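PDB 4EGV: acetyl-CoA acetyltransferase from Mycobacterium smegmatis, which is a monomeric thiolase-fold protein with an additional C-terminal domain and probably has acyltransferase activity. Local coordinates for residues Ile189-Gln194 with Ser344-Pro349; Arg203-Leu208 with Arg310-Ala315; Ile332-Val337 with Asp355-Ala360. All coordinates share one frame; numbering follows the deposited sequence.

Contact 1. Residues Ile189-Gln194 with Ser344-Pro349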
loop_
_atom_site.group_PDB
_atom_site.type_symbol
_atom_site.label_atom_id
_atom_site.label_comp_id
_atom_site.label_asym_id
_atom_site.label_seq_id
_atom_site.Cartn_x
_atom_site.Cartn_y
_atom_site.Cartn_z
ATOM N N ILE A 189 -6.207 -13.664 -10.266
ATOM C CA ILE A 189 -7.357 -13.064 -9.632
ATOM C C ILE A 189 -7.045 -12.476 -8.244
ATOM O O ILE A 189 -7.355 -11.343 -7.978
ATOM C CB ILE A 189 -8.595 -13.980 -9.663
ATOM C CG1 ILE A 189 -9.630 -13.473 -8.668
ATOM C CG2 ILE A 189 -8.225 -15.392 -9.380
ATOM C CD1 ILE A 189 -10.664 -12.564 -9.276
ATOM N N GLY A 190 -6.367 -13.199 -7.360
ATOM C CA GLY A 190 -5.979 -12.698 -6.055
ATOM C C GLY A 190 -4.666 -11.926 -5.977
ATOM O O GLY A 190 -3.818 -12.082 -6.817
ATOM N N ALA A 191 -4.496 -11.097 -4.956
ATOM C CA ALA A 191 -3.307 -10.276 -4.807
ATOM C C ALA A 191 -1.966 -11.002 -4.769
ATOM O O ALA A 191 -1.045 -10.548 -5.332
ATOM C CB ALA A 191 -3.430 -9.420 -3.653
ATOM N N PRO A 192 -1.873 -12.130 -4.096
ATOM C CA PRO A 192 -0.612 -12.810 -3.866
ATOM C C PRO A 192 0.051 -13.452 -5.057
ATOM O O PRO A 192 1.235 -13.381 -5.167
ATOM C CB PRO A 192 -1.019 -13.898 -2.898
ATOM C CG PRO A 192 -2.065 -13.337 -2.214
ATOM C CD PRO A 192 -2.876 -12.656 -3.190
ATOM N N VAL A 193 -0.725 -14.125 -5.876
ATOM C CA VAL A 193 -0.240 -14.700 -7.089
ATOM C C VAL A 193 0.373 -13.621 -8.052
ATOM O O VAL A 193 1.366 -13.856 -8.748
ATOM C CB VAL A 193 -1.355 -15.572 -7.709
ATOM C CG1 VAL A 193 -2.281 -14.761 -8.579
ATOM C CG2 VAL A 193 -0.756 -16.658 -8.532
ATOM N N GLN A 194 -0.209 -12.434 -8.053
ATOM C CA GLN A 194 0.237 -11.356 -8.930
ATOM C C GLN A 194 1.466 -10.658 -8.425
ATOM O O GLN A 194 2.291 -10.245 -9.217
ATOM C CB GLN A 194 -0.872 -10.341 -9.117
ATOM C CG GLN A 194 -1.398 -10.329 -10.517
ATOM C CD GLN A 194 -2.815 -9.831 -10.615
ATOM O OE1 GLN A 194 -3.710 -10.296 -9.893
ATOM N NE2 GLN A 194 -3.035 -8.870 -11.518
ATOM N N SER A 344 3.351 -2.441 2.974
ATOM C CA SER A 344 4.041 -3.730 2.952
ATOM C C SER A 344 3.138 -4.961 3.033
ATOM O O SER A 344 3.260 -5.746 3.986
ATOM C CB SER A 344 5.040 -3.769 4.128
ATOM O OG SER A 344 4.393 -3.543 5.379
ATOM N N CYS A 345 2.239 -5.181 2.079
ATOM C CA CYS A 345 1.469 -6.448 2.151
ATOM C C CYS A 345 2.470 -7.568 1.767
ATOM O O CYS A 345 2.564 -8.611 2.389
ATOM C CB CYS A 345 0.195 -6.398 1.276
ATOM S SG CYS A 345 -1.294 -7.434 1.782
ATOM N N PHE A 346 3.275 -7.262 0.759
ATOM C CA PHE A 346 4.342 -8.116 0.270
ATOM C C PHE A 346 5.646 -7.318 0.257
ATOM O O PHE A 346 5.652 -6.117 0.331
ATOM C CB PHE A 346 3.961 -8.598 -1.133
ATOM C CG PHE A 346 2.625 -9.309 -1.184
ATOM C CD1 PHE A 346 2.552 -10.679 -0.899
ATOM C CD2 PHE A 346 1.450 -8.617 -1.463
ATOM C CE1 PHE A 346 1.333 -11.347 -0.907
ATOM C CE2 PHE A 346 0.231 -9.264 -1.473
ATOM C CZ PHE A 346 0.160 -10.631 -1.196
ATOM N N PRO A 347 6.769 -7.995 0.210
ATOM C CA PRO A 347 8.045 -7.332 0.171
ATOM C C PRO A 347 8.264 -6.369 -1.009
ATOM O O PRO A 347 8.886 -5.325 -0.845
ATOM C CB PRO A 347 9.017 -8.501 0.072
ATOM C CG PRO A 347 8.372 -9.548 0.768
ATOM C CD PRO A 347 6.940 -9.432 0.438
ATOM N N PHE A 348 7.760 -6.725 -2.176
ATOM C CA PHE A 348 7.998 -5.978 -3.371
ATOM C C PHE A 348 7.810 -4.447 -3.286
ATOM O O PHE A 348 8.707 -3.705 -3.676
ATOM C CB PHE A 348 7.232 -6.577 -4.554
ATOM C CG PHE A 348 7.381 -5.781 -5.791
ATOM C CD1 PHE A 348 8.502 -5.964 -6.648
ATOM C CD2 PHE A 348 6.464 -4.754 -6.082
ATOM C CE1 PHE A 348 8.687 -5.154 -7.813
ATOM C CE2 PHE A 348 6.624 -3.922 -7.256
ATOM C CZ PHE A 348 7.744 -4.128 -8.123
ATOM N N PRO A 349 6.649 -3.956 -2.809
ATOM C CA PRO A 349 6.433 -2.511 -2.869
ATOM C C PRO A 349 7.299 -1.737 -1.895
ATOM O O PRO A 349 7.408 -0.512 -2.019
ATOM C CB PRO A 349 4.938 -2.352 -2.532
ATOM C CG PRO A 349 4.574 -3.551 -1.888
ATOM C CD PRO A 349 5.448 -4.656 -2.337
#

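Contact 2. Residues Arg203-Leu208 with Arg310-Ala315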
loop_
_atom_site.group_PDB
_atom_site.type_symbol
_atom_site.label_atom_id
_atom_site.label_comp_id
_atom_site.label_asym_id
_atom_site.label_seq_id
_atom_site.Cartn_x
_atom_site.Cartn_y
_atom_site.Cartn_z
ATOM N N ARG A 203 13.763 -10.316 -8.919
ATOM C CA ARG A 203 14.836 -11.269 -8.713
ATOM C C ARG A 203 15.665 -11.490 -9.978
ATOM O O ARG A 203 16.889 -11.626 -9.900
ATOM C CB ARG A 203 14.307 -12.594 -8.183
ATOM C CG ARG A 203 15.422 -13.538 -7.834
ATOM C CD ARG A 203 14.983 -14.843 -7.284
ATOM N NE ARG A 203 14.291 -15.668 -8.265
ATOM C CZ ARG A 203 14.877 -16.437 -9.168
ATOM N NH1 ARG A 203 16.173 -16.481 -9.232
ATOM N NH2 ARG A 203 14.162 -17.167 -10.002
ATOM N N ALA A 204 14.986 -11.529 -11.126
ATOM C CA ALA A 204 15.628 -11.576 -12.444
ATOM C C ALA A 204 16.577 -10.414 -12.674
ATOM O O ALA A 204 17.760 -10.627 -12.850
ATOM C CB ALA A 204 14.583 -11.619 -13.533
ATOM N N ARG A 205 16.056 -9.186 -12.644
ATOM C CA ARG A 205 16.877 -7.991 -12.828
ATOM C C ARG A 205 18.099 -7.910 -11.904
ATOM O O ARG A 205 19.158 -7.530 -12.355
ATOM C CB ARG A 205 16.052 -6.706 -12.751
ATOM C CG ARG A 205 16.829 -5.492 -13.255
ATOM C CD ARG A 205 16.203 -4.178 -12.878
ATOM N NE ARG A 205 16.240 -3.889 -11.443
ATOM C CZ ARG A 205 15.182 -3.956 -10.642
ATOM N NH1 ARG A 205 14.002 -4.331 -11.123
ATOM N NH2 ARG A 205 15.305 -3.665 -9.358
ATOM N N LEU A 206 17.959 -8.257 -10.631
ATOM C CA LEU A 206 19.074 -8.219 -9.703
ATOM C C LEU A 206 20.033 -9.383 -9.856
ATOM O O LEU A 206 21.099 -9.394 -9.246
ATOM C CB LEU A 206 18.566 -8.221 -8.273
ATOM C CG LEU A 206 17.937 -6.965 -7.700
ATOM C CD1 LEU A 206 17.747 -7.145 -6.209
ATOM C CD2 LEU A 206 18.716 -5.688 -8.028
ATOM N N GLY A 207 19.625 -10.375 -10.636
ATOM C CA GLY A 207 20.358 -11.636 -10.767
ATOM C C GLY A 207 20.670 -12.412 -9.486
ATOM O O GLY A 207 21.688 -13.080 -9.406
ATOM N N LEU A 208 19.808 -12.316 -8.481
ATOM C CA LEU A 208 19.963 -13.105 -7.269
ATOM C C LEU A 208 19.417 -14.549 -7.483
ATOM O O LEU A 208 18.542 -14.776 -8.311
ATOM C CB LEU A 208 19.283 -12.398 -6.083
ATOM C CG LEU A 208 19.915 -11.156 -5.419
ATOM C CD1 LEU A 208 18.904 -10.411 -4.541
ATOM C CD2 LEU A 208 21.203 -11.467 -4.598
ATOM N N ARG A 310 3.954 -2.754 -18.622
ATOM C CA ARG A 310 5.061 -2.121 -17.877
ATOM C C ARG A 310 6.428 -2.468 -18.431
ATOM O O ARG A 310 6.701 -3.634 -18.721
ATOM C CB ARG A 310 5.011 -2.472 -16.379
ATOM C CG ARG A 310 3.784 -2.004 -15.704
ATOM C CD ARG A 310 3.718 -2.365 -14.257
ATOM N NE ARG A 310 2.358 -2.110 -13.794
ATOM C CZ ARG A 310 1.862 -2.442 -12.616
ATOM N NH1 ARG A 310 2.615 -3.040 -11.695
ATOM N NH2 ARG A 310 0.601 -2.153 -12.380
ATOM N N ALA A 311 7.280 -1.448 -18.556
ATOM C CA ALA A 311 8.627 -1.586 -19.113
ATOM C C ALA A 311 9.438 -2.661 -18.354
ATOM O O ALA A 311 10.095 -3.511 -18.942
ATOM C CB ALA A 311 9.337 -0.238 -19.130
ATOM N N ASP A 312 9.356 -2.620 -17.035
ATOM C CA ASP A 312 9.970 -3.626 -16.198
ATOM C C ASP A 312 8.927 -4.135 -15.216
ATOM O O ASP A 312 8.446 -3.388 -14.388
ATOM C CB ASP A 312 11.136 -3.015 -15.445
ATOM C CG ASP A 312 12.089 -4.062 -14.888
ATOM O OD1 ASP A 312 11.795 -5.282 -15.001
ATOM O OD2 ASP A 312 13.143 -3.660 -14.329
ATOM N N ILE A 313 8.566 -5.404 -15.318
ATOM C CA ILE A 313 7.600 -5.974 -14.392
ATOM C C ILE A 313 8.143 -5.948 -12.959
ATOM O O ILE A 313 7.375 -5.789 -12.012
ATOM C CB ILE A 313 7.139 -7.398 -14.826
ATOM C CG1 ILE A 313 6.373 -7.297 -16.148
ATOM C CG2 ILE A 313 6.219 -8.033 -13.782
ATOM C CD1 ILE A 313 6.016 -8.619 -16.831
ATOM N N GLY A 314 9.462 -6.048 -12.824
ATOM C CA GLY A 314 10.130 -6.054 -11.528
ATOM C C GLY A 314 10.334 -4.712 -10.837
ATOM O O GLY A 314 10.934 -4.646 -9.765
ATOM N N ALA A 315 9.845 -3.635 -11.444
ATOM C CA ALA A 315 9.949 -2.305 -10.858
ATOM C C ALA A 315 8.678 -1.520 -11.067
ATOM O O ALA A 315 7.840 -1.854 -11.882
ATOM C CB ALA A 315 11.159 -1.534 -11.411
#

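Contact 3. Residues Ile332-Val337 with Asp355-Ala360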
loop_
_atom_site.group_PDB
_atom_site.type_symbol
_atom_site.label_atom_id
_atom_site.label_comp_id
_atom_site.label_asym_id
_atom_site.label_seq_id
_atom_site.Cartn_x
_atom_site.Cartn_y
_atom_site.Cartn_z
ATOM N N ILE A 332 12.235 19.213 1.182
ATOM C CA ILE A 332 13.211 18.392 1.834
ATOM C C ILE A 332 13.781 17.300 0.990
ATOM O O ILE A 332 13.371 17.060 -0.086
ATOM C CB ILE A 332 12.668 17.845 3.141
ATOM C CG1 ILE A 332 11.617 16.792 2.919
ATOM C CG2 ILE A 332 12.079 18.929 3.950
ATOM C CD1 ILE A 332 11.298 16.068 4.109
ATOM N N GLY A 333 14.794 16.658 1.489
ATOM C CA GLY A 333 15.389 15.536 0.778
ATOM C C GLY A 333 15.266 14.273 1.599
ATOM O O GLY A 333 14.959 14.342 2.773
ATOM N N LEU A 334 15.522 13.126 0.986
ATOM C CA LEU A 334 15.372 11.844 1.658
ATOM C C LEU A 334 16.049 11.744 3.031
ATOM O O LEU A 334 15.536 11.055 3.924
ATOM C CB LEU A 334 15.855 10.712 0.752
ATOM C CG LEU A 334 15.469 9.300 1.177
ATOM C CD1 LEU A 334 13.977 9.086 1.049
ATOM C CD2 LEU A 334 16.273 8.315 0.343
ATOM N N ASP A 335 17.179 12.434 3.195
ATOM C CA ASP A 335 17.951 12.386 4.441
ATOM C C ASP A 335 17.321 13.151 5.579
ATOM O O ASP A 335 17.627 12.893 6.727
ATOM C CB ASP A 335 19.390 12.856 4.196
ATOM C CG ASP A 335 20.172 11.906 3.264
ATOM O OD1 ASP A 335 19.708 10.762 3.004
ATOM O OD2 ASP A 335 21.254 12.308 2.795
ATOM N N ASP A 336 16.419 14.063 5.235
ATOM C CA ASP A 336 15.746 14.946 6.185
ATOM C C ASP A 336 14.529 14.310 6.916
ATOM O O ASP A 336 13.999 14.883 7.863
ATOM C CB ASP A 336 15.354 16.273 5.488
ATOM C CG ASP A 336 16.563 17.036 4.898
ATOM O OD1 ASP A 336 17.652 17.007 5.474
ATOM O OD2 ASP A 336 16.434 17.689 3.850
ATOM N N VAL A 337 14.097 13.136 6.440
ATOM C CA VAL A 337 12.990 12.352 6.996
ATOM C C VAL A 337 13.441 11.586 8.248
ATOM O O VAL A 337 14.496 10.954 8.261
ATOM C CB VAL A 337 12.453 11.349 5.955
ATOM C CG1 VAL A 337 11.271 10.614 6.475
ATOM C CG2 VAL A 337 12.050 12.041 4.712
ATOM N N ASP A 355 14.869 0.592 -3.979
ATOM C CA ASP A 355 15.649 0.464 -5.197
ATOM C C ASP A 355 15.775 1.731 -6.000
ATOM O O ASP A 355 16.836 1.999 -6.520
ATOM C CB ASP A 355 15.032 -0.570 -6.115
ATOM C CG ASP A 355 15.252 -1.976 -5.652
ATOM O OD1 ASP A 355 16.049 -2.217 -4.731
ATOM O OD2 ASP A 355 14.611 -2.849 -6.241
ATOM N N GLY A 356 14.696 2.491 -6.136
ATOM C CA GLY A 356 14.725 3.704 -6.947
ATOM C C GLY A 356 15.112 4.968 -6.208
ATOM O O GLY A 356 15.255 6.016 -6.807
ATOM N N THR A 357 15.297 4.864 -4.904
ATOM C CA THR A 357 15.443 6.029 -4.057
ATOM C C THR A 357 16.804 6.085 -3.375
ATOM O O THR A 357 17.235 7.123 -2.956
ATOM C CB THR A 357 14.322 6.049 -3.006
ATOM O OG1 THR A 357 14.322 7.300 -2.346
ATOM C CG2 THR A 357 14.534 5.009 -1.952
ATOM N N GLY A 358 17.462 4.943 -3.266
ATOM C CA GLY A 358 18.738 4.836 -2.590
ATOM C C GLY A 358 18.648 4.377 -1.153
ATOM O O GLY A 358 19.621 3.890 -0.617
ATOM N N LEU A 359 17.490 4.562 -0.525
ATOM C CA LEU A 359 17.229 4.135 0.857
ATOM C C LEU A 359 17.622 2.682 1.076
ATOM O O LEU A 359 17.165 1.809 0.357
ATOM C CB LEU A 359 15.733 4.224 1.141
ATOM C CG LEU A 359 15.141 4.873 2.391
ATOM C CD1 LEU A 359 13.733 4.446 2.741
ATOM C CD2 LEU A 359 16.029 5.052 3.568
ATOM N N ALA A 360 18.450 2.405 2.075
ATOM C CA ALA A 360 18.781 1.016 2.382
ATOM C C ALA A 360 17.623 0.274 3.081
ATOM O O ALA A 360 16.808 0.856 3.810
ATOM C CB ALA A 360 20.041 0.928 3.190
#

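Contact 1. Residues Ile189-Gln194 with Ser344-Pro349
Pro192 meets Phe346 through apolar atoms alone, two residues before the backbone N of Phe348 makes a weak hydrogen bond to Glu199 OE2 of helix 191-206. Phe346 CZ is the focus. It lies 3.5 Å from Pro192 CA and 3.6 Å from Pro192 CG, so the ring end lies against CA and the puckered CG of the proline. Beside it, Phe346 CE1 reaches Pro192 CB at 4.0 Å. The pyrrolidine and the benzene ring meet at a slant. On the other side of CZ, Phe346 CE2 is 4.3 Å from Ala191 CB, so the ring end touches Ala191 as well as Pro192, at the start of helix 191-206. The reach depends on the first torsion of Phe346: with CG beside the backbone N and anti to the carbonyl carbon (chi1 -56°), the ring extends from the loop to the helix start. Proline, with no N-H to offer, costs nothing in the first turn of a helix, where those N-H groups have no carbonyl of an earlier turn to meet. Alanine keeps the neighbouring position small, while phenylalanine is long enough to span backbones whose CA atoms, Pro192 to Phe346, are 8.0 Å apart. The sequence Ser344-Cys345-Phe346 probably corresponds to the last three positions of the HDCF motif of SCP2-thiolases, here with serine for aspartate. Phe346 also stacks on Tyr195 and meets Tyr259 with the planes at about 40°. Pro347 rests on Met217, Leu220 and Phe221 of helix 210-230 and touches Glu199, while Phe348 touches Leu198 of helix 191-206, so the turn from strand 337-342 into helix 348-357 packs against both helices.

Contact 2. Residues Arg203-Leu208 with Arg310-Ala315
The guanidinium of Arg205 presents an edge to Gly314, whose carbonyl oxygen lies near its plane, while Asp312 OD2 and Ala315 CB approach it obliquely. One nitrogen serves both acceptors. Arg205 NH1 gives a weak but fairly straight bond to Gly314 O (3.4 Å, 161° at the hydrogen) and a second weak bond to Asp312 OD2, also 3.4 Å, which forms part of a salt bridge. With the guanidinium and carboxylate planes 88° apart, the salt bridge is one nitrogen to one oxygen, not a paired, two-pronged one. A bend at chi3 of Arg205 (68°) turns the otherwise extended chain so that NH1 comes within reach of both acceptors. Ala315 CB lies 4.0 Å from Arg205 NH1, a small methyl beside the charged group.

The acceptors are set out by a compact turn. Asp312 to Ala315 is a type I beta turn, closed by Ala315 N to Asp312 O at 3.3 Å, and Gly314 N meets Asp312 OD1 from well above the carboxylate plane, making an Asx turn. That leaves OD2 for the arginine, and aspartate is short enough to do both jobs. Glycine at position 314 brings no side chain of its own toward the guanidinium. Across the contact, helix 191-206 finishes in a Schellman motif: Gly207 takes a positive phi, readily adopted by glycine, Gly207 N bonds Ala204 O at 2.9 Å, and Leu208 N bonds Arg203 O weakly at 3.3 Å. Arg203 NH1 adds a side-chain tie, meeting Leu208 O at 3.1 Å in the guanidinium plane. The same NH1 forms a salt bridge to Asp500, and Arg203 NH2 bonds Tyr460 OH, linking the helix end to the additional C-terminal domain.

Contact 3. Residues Ile332-Val337 with Asp355-Ala360
Leu334 and Thr357 are brought together by similar first torsions: Leu334 CG stands opposite its backbone N (chi1 -166°), and Thr357 OG1 does likewise (chi1 -169°). The two side chains then cross at about a right angle, and the leucine fork straddles the hydroxyl oxygen, with Leu334 CD2 3.5 Å and Leu334 CD1 3.9 Å from Thr357 OG1. CD2 does most of the touching. It also lies 3.6 Å from Thr357 O and 4.2 Å from Leu359 CG, so this one methyl touches both Thr357 and Leu359, on either side of Gly358 in the chain. Leucine suits the place because its branched end can meet both residues, and threonine because it is short enough to fit against the fork. Gly358 has a positive phi, which glycine tolerates well and which redirects the chain so that Leu359 comes beside Leu334.

On the other side the loop braces itself. Asp336 N bonds Gly333 O at 2.9 Å, and Asp336 OD2 accepts from Gly333 N at 3.1 Å, a reciprocal pair that steadies the turn carrying Leu334. Both leucines pack on Phe340, and Leu334 also touches Leu327. The contact therefore closes an alpha-beta-alpha unit of the thiolase fold, in which helix 317-330 leads into strand 337-342, outermost in its sheet within the chain, and helix 348-357 returns its C-terminal end to the strand's entry.

Helix 191-206 carries both contact 1, at its start, and contact 2, at its end; their centres are 15 Å apart and they touch, Phe348 CZ lying 4.0 Å from Ala315 CA. Helix 348-357 likewise joins contact 1 to contact 3, whose centres are 23 Å apart with nearest atoms about 6 Å apart. Contacts 2 and 3, 21 Å apart between centres, are bridged by a long, weak ion pair, Arg205 NH2 to Asp355 OD2 at 3.3 Å, while Arg202 forms a salt bridge to the same carboxylate oxygen. Contact 1 includes the probable HDCF-like segment, which in SCP2-thiolases lies at the active site; a catalytic role in this protein is not established.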